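Side-chain contacts in 3-deoxy-D-manno-octulosonate 8-phosphate phosphatase KdsC (Haemophilus influenzae Rd, PDB 1K1E), which hydrolyses 3-deoxy-D-manno-octulosonate 8-phosphate to 3-deoxy-D-manno-octulosonate and inorganic phosphate, using a magnesium ion: residues A[29-32]-A[33-36]; A[96-99]-A[100-103]; A[147-150]-A[151-154]. One frame throughout, in Å; residues are numbered along the deposited sequence.

Contact 1: residues A[29-32]-A[33-36]; sequences NGEA and IKSF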
# COMPACT_ATOMS: atom_id res chain seq x y z
N ASN A 29 -17.90 10.54 3.77
CA ASN A 29 -18.98 10.50 2.75
C ASN A 29 -18.92 9.34 1.72
O ASN A 29 -19.57 9.41 0.67
CB ASN A 29 -18.96 11.82 1.98
CG ASN A 29 -19.25 13.02 2.87
OD1 ASN A 29 -18.48 13.98 2.90
ND2 ASN A 29 -20.36 12.97 3.59
N GLY A 30 -18.16 8.29 2.02
CA GLY A 30 -18.04 7.17 1.08
C GLY A 30 -16.63 7.06 0.52
O GLY A 30 -15.67 7.52 1.13
N GLU A 31 -16.50 6.46 -0.66
CA GLU A 31 -15.18 6.36 -1.28
C GLU A 31 -14.69 7.75 -1.60
O GLU A 31 -15.42 8.55 -2.16
CB GLU A 31 -15.26 5.58 -2.59
CG GLU A 31 -15.52 4.11 -2.41
CD GLU A 31 -15.31 3.39 -3.74
OE1 GLU A 31 -14.15 3.17 -4.13
OE2 GLU A 31 -16.32 3.07 -4.41
N ALA A 32 -13.44 8.01 -1.29
CA ALA A 32 -12.90 9.34 -1.53
C ALA A 32 -11.78 9.33 -2.51
O ALA A 32 -11.50 10.34 -3.12
CB ALA A 32 -12.42 9.93 -0.22
N ILE A 33 -11.14 8.19 -2.66
CA ILE A 33 -10.00 8.00 -3.55
C ILE A 33 -10.14 6.58 -4.09
O ILE A 33 -10.62 5.68 -3.36
CB ILE A 33 -8.65 8.05 -2.74
CG1 ILE A 33 -8.32 9.47 -2.29
CG2 ILE A 33 -7.45 7.53 -3.62
CD1 ILE A 33 -7.29 9.45 -1.22
N LYS A 34 -9.88 6.45 -5.37
CA LYS A 34 -9.76 5.14 -6.00
C LYS A 34 -8.35 5.06 -6.53
O LYS A 34 -7.88 5.97 -7.21
CB LYS A 34 -10.78 4.91 -7.11
CG LYS A 34 -12.18 4.84 -6.52
CD LYS A 34 -13.18 4.30 -7.56
CE LYS A 34 -12.96 2.77 -7.71
NZ LYS A 34 -13.25 1.95 -6.41
N SER A 35 -7.66 3.95 -6.27
CA SER A 35 -6.27 3.88 -6.66
C SER A 35 -6.04 2.90 -7.79
O SER A 35 -6.16 1.69 -7.57
CB SER A 35 -5.46 3.50 -5.42
OG SER A 35 -5.72 4.44 -4.36
N PHE A 36 -5.65 3.39 -8.96
CA PHE A 36 -5.45 2.51 -10.15
C PHE A 36 -3.98 2.29 -10.35
O PHE A 36 -3.17 2.75 -9.52
CB PHE A 36 -6.09 3.19 -11.35
CG PHE A 36 -7.55 3.41 -11.18
CD1 PHE A 36 -8.05 4.65 -10.75
CD2 PHE A 36 -8.44 2.35 -11.37
CE1 PHE A 36 -9.42 4.83 -10.51
CE2 PHE A 36 -9.83 2.55 -11.12
CZ PHE A 36 -10.30 3.77 -10.70
O HOH W 1 -11.70 3.34 -2.99
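E31 and K34 reach for each other from one face of strand 30-37, the second arm of the beta hairpin that it forms with strand 23-27. Residues three apart on a regular strand would face opposite ways; here A32, with a psi of -23°, breaks the extended backbone between them, and both side chains come out on the same side. They meet at a slant. The glutamate stretches out beyond CG, whereas the lysine hooks at its last two torsions (chi3 75°, chi4 64°), which brings its ammonium group round to the carboxylate. The salt bridge runs from K34 NZ to E31 OE1, 2.7 Å, on the syn lone pair of that oxygen. The lysine chain curls about the same atom: K34 CG lies 3.5 Å and K34 CE 3.8 Å from E31 OE1. Both charges have second partners, R60 on E31 OE2 and D16 on K34 NZ. D16 is a cobalt ligand, and D16 and R60 are substrate-binding residues by similarity, so the pair probably helps to order these active-site side chains. Beyond it, K34 to F36 continue the sheet into a second subunit as an antiparallel ladder. A water bridges the kink, donating to E31 OE1 at 2.7 Å and to the backbone oxygen I33 O at 2.6 Å.

Contact 2: residues A[96-99]-A[100-103]; sequences GVTA and EQTA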
# COMPACT_ATOMS: atom_id res chain seq x y z
N GLY A 96 -19.80 -5.17 -30.51
CA GLY A 96 -19.92 -5.77 -31.82
C GLY A 96 -19.10 -7.04 -31.88
O GLY A 96 -18.64 -7.47 -32.95
N VAL A 97 -18.90 -7.66 -30.72
CA VAL A 97 -18.11 -8.88 -30.68
C VAL A 97 -18.88 -9.95 -29.98
O VAL A 97 -19.80 -9.67 -29.23
CB VAL A 97 -16.79 -8.67 -29.91
CG1 VAL A 97 -16.01 -7.52 -30.52
CG2 VAL A 97 -17.10 -8.45 -28.46
N THR A 98 -18.51 -11.19 -30.23
CA THR A 98 -19.18 -12.32 -29.63
C THR A 98 -18.52 -12.71 -28.30
O THR A 98 -17.42 -12.26 -28.01
CB THR A 98 -19.11 -13.56 -30.54
OG1 THR A 98 -17.78 -14.06 -30.53
CG2 THR A 98 -19.45 -13.17 -32.02
N ALA A 99 -19.19 -13.57 -27.53
CA ALA A 99 -18.62 -14.00 -26.25
C ALA A 99 -17.32 -14.76 -26.47
O ALA A 99 -16.34 -14.57 -25.73
CB ALA A 99 -19.61 -14.87 -25.43
N GLU A 100 -17.28 -15.62 -27.48
CA GLU A 100 -16.04 -16.34 -27.72
C GLU A 100 -14.86 -15.43 -27.96
O GLU A 100 -13.73 -15.82 -27.69
CB GLU A 100 -16.13 -17.34 -28.91
CG GLU A 100 -16.74 -16.84 -30.19
CD GLU A 100 -16.78 -17.96 -31.26
OE1 GLU A 100 -17.55 -17.84 -32.27
OE2 GLU A 100 -16.02 -18.95 -31.09
N GLN A 101 -15.11 -14.21 -28.43
CA GLN A 101 -14.02 -13.26 -28.71
C GLN A 101 -13.78 -12.28 -27.54
O GLN A 101 -13.04 -11.30 -27.68
CB GLN A 101 -14.37 -12.43 -29.96
CG GLN A 101 -14.99 -13.20 -31.17
CD GLN A 101 -15.57 -12.28 -32.33
OE1 GLN A 101 -16.26 -11.26 -32.10
NE2 GLN A 101 -15.31 -12.69 -33.58
N THR A 102 -14.43 -12.53 -26.42
CA THR A 102 -14.29 -11.64 -25.25
C THR A 102 -13.55 -12.30 -24.11
O THR A 102 -13.70 -13.51 -23.91
CB THR A 102 -15.66 -11.30 -24.75
OG1 THR A 102 -16.43 -10.72 -25.81
CG2 THR A 102 -15.59 -10.31 -23.59
N ALA A 103 -12.76 -11.53 -23.37
CA ALA A 103 -12.04 -12.09 -22.21
C ALA A 103 -12.44 -11.23 -21.02
O ALA A 103 -12.70 -10.07 -21.20
CB ALA A 103 -10.53 -12.00 -22.39
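The connection that carries helix 84-95 into strand 102-106, one of the central parallel strands of the HAD-type core, is tied together by T98, Q101 and T102. G96, with positive phi, is the C-prime residue of the Schellman motif closing the helix. The chain then winds through two overlapping turns, 98-101, close to type III, and 99-102, of type I, the second held by T102 N to A99 O at 2.9 Å. Side chains reinforce the winding. Q101, extended beyond CG, brings its amide back to the start of the turn, where Q101 OE1 accepts a hydrogen bond from T98 N at 2.9 Å; the N-H points almost straight at the oxygen (168°) but reaches it from above the amide plane. The same oxygen lies 3.3 Å from V97 CA, and the V97 and Q101 side chains cross obliquely. T98 O is gripped twice, from opposite faces of its carbonyl plane: by T102 OG1 at 2.9 Å on one, and by Q101 N at 3.1 Å on the other. T98 OG1, set between its own N and carbonyl carbon (chi1 72°), is in tight contact with both E100 CG and Q101 CG, each only 3.0 Å away, and takes a weak bond from Q101 N. V97 CG2 touches T102 OG1 at 3.6 Å, the side chains nearly perpendicular, while V97 and T102 both rest on F10 of the neighbouring strand 10-14. What results is a compact helix-to-strand turn of a beta-alpha-beta crossover, entered through a Schellman motif.

Contact 3: residues A[147-150]-A[151-154]; sequences AFRE and MSDM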
# COMPACT_ATOMS: atom_id res chain seq x y z
N ALA A 147 -2.03 -6.52 -12.76
CA ALA A 147 -2.53 -7.79 -13.25
C ALA A 147 -3.22 -7.60 -14.62
O ALA A 147 -3.23 -8.48 -15.44
CB ALA A 147 -3.50 -8.34 -12.26
N PHE A 148 -3.86 -6.45 -14.80
CA PHE A 148 -4.48 -6.19 -16.08
C PHE A 148 -3.41 -6.17 -17.16
O PHE A 148 -3.54 -6.78 -18.26
CB PHE A 148 -5.23 -4.86 -16.05
CG PHE A 148 -5.98 -4.61 -17.32
CD1 PHE A 148 -7.34 -4.86 -17.38
CD2 PHE A 148 -5.29 -4.22 -18.48
CE1 PHE A 148 -8.07 -4.75 -18.63
CE2 PHE A 148 -6.02 -4.10 -19.71
CZ PHE A 148 -7.42 -4.37 -19.76
N ARG A 149 -2.34 -5.46 -16.87
CA ARG A 149 -1.21 -5.35 -17.82
C ARG A 149 -0.59 -6.72 -18.11
O ARG A 149 -0.20 -7.00 -19.23
CB ARG A 149 -0.14 -4.44 -17.23
CG ARG A 149 1.02 -4.19 -18.17
CD ARG A 149 0.64 -3.71 -19.55
NE ARG A 149 1.87 -3.48 -20.35
CZ ARG A 149 2.60 -2.40 -20.26
NH1 ARG A 149 2.26 -1.42 -19.43
NH2 ARG A 149 3.69 -2.30 -20.99
N GLU A 150 -0.50 -7.59 -17.10
CA GLU A 150 0.01 -8.96 -17.33
C GLU A 150 -0.83 -9.67 -18.42
O GLU A 150 -0.30 -10.27 -19.37
CB GLU A 150 -0.06 -9.77 -16.03
CG GLU A 150 0.49 -11.17 -16.20
CD GLU A 150 0.52 -11.92 -14.86
OE1 GLU A 150 0.76 -13.08 -14.91
OE2 GLU A 150 0.27 -11.31 -13.79
N MET A 151 -2.15 -9.56 -18.27
CA MET A 151 -3.10 -10.10 -19.20
C MET A 151 -3.00 -9.39 -20.56
O MET A 151 -2.90 -10.05 -21.60
CB MET A 151 -4.54 -9.95 -18.64
CG MET A 151 -5.63 -10.49 -19.63
SD MET A 151 -7.24 -9.89 -19.07
CE MET A 151 -7.07 -7.99 -19.07
N SER A 152 -3.04 -8.05 -20.60
CA SER A 152 -2.97 -7.43 -21.95
C SER A 152 -1.71 -7.79 -22.69
O SER A 152 -1.73 -8.06 -23.90
CB SER A 152 -3.12 -5.90 -21.90
OG SER A 152 -2.14 -5.29 -21.09
N ASP A 153 -0.59 -7.83 -21.98
CA ASP A 153 0.67 -8.20 -22.61
C ASP A 153 0.52 -9.61 -23.21
O ASP A 153 0.98 -9.86 -24.31
CB ASP A 153 1.81 -8.29 -21.59
CG ASP A 153 2.38 -6.94 -21.20
OD1 ASP A 153 3.20 -6.99 -20.27
OD2 ASP A 153 2.09 -5.88 -21.80
N MET A 154 -0.10 -10.52 -22.45
CA MET A 154 -0.26 -11.92 -22.91
C MET A 154 -1.10 -11.97 -24.17
O MET A 154 -0.76 -12.69 -25.14
CB MET A 154 -0.98 -12.77 -21.85
CG MET A 154 -0.18 -13.12 -20.64
SD MET A 154 -1.13 -14.25 -19.58
CE MET A 154 -1.71 -15.36 -20.79
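Two side-chain pairs, F148 with M151 three residues apart and R149 with D153 four apart, lie side by side on helix 147-158, mostly buried against the parallel sheet and helix 38-49. The first is a Met-aromatic contact led by the methyl group: M151 CE sits over one face of the F148 ring, 3.6 Å from its centroid and displaced toward the rim, as a CH-pi interaction. The sulfur M151 SD stands further back, 5.5 Å from that centroid. M151 is bent at its last torsion (chi3 59°), which turns the methyl onto the ring. The other pair is a salt bridge, R149 NE to D153 OD2 at 2.8 Å. The oxygen sits at the edge of the guanidinium, in its plane, yet the carboxylate stands almost perpendicular to it (89°), met on its syn side but from out of the carboxylate plane. Both residues extend to a second subunit, where R149 pairs with D108 and D153 with the hydroxyl of Y130; R149 NH1 also bonds R39 O. F148 reaches D40, a substrate-binding residue by similarity. F148 and M151 give the helix an apolar face toward the sheet, while the R149-D153 ion pair probably fixes the guanidinium at the interface.

The three contacts follow one another along the chain without touching. Contacts 1 and 2 lie on opposite sides of the chain's centre, their own centres about 31 Å apart; contact 3 has its centre about 24 Å from that of contact 1 and 18 Å from that of contact 2. Contacts 1 and 3 both lie near the active site, where D14, D16 and D107 hold the cobalt: the nearest side chains, K34 and A147, are about 9 and 11 Å from the ion. Both also meet a second subunit of the tetramer. Contact 2 is touched by no other chain of the assembly; its T102 side chain lies about 5 Å from the bound mercury.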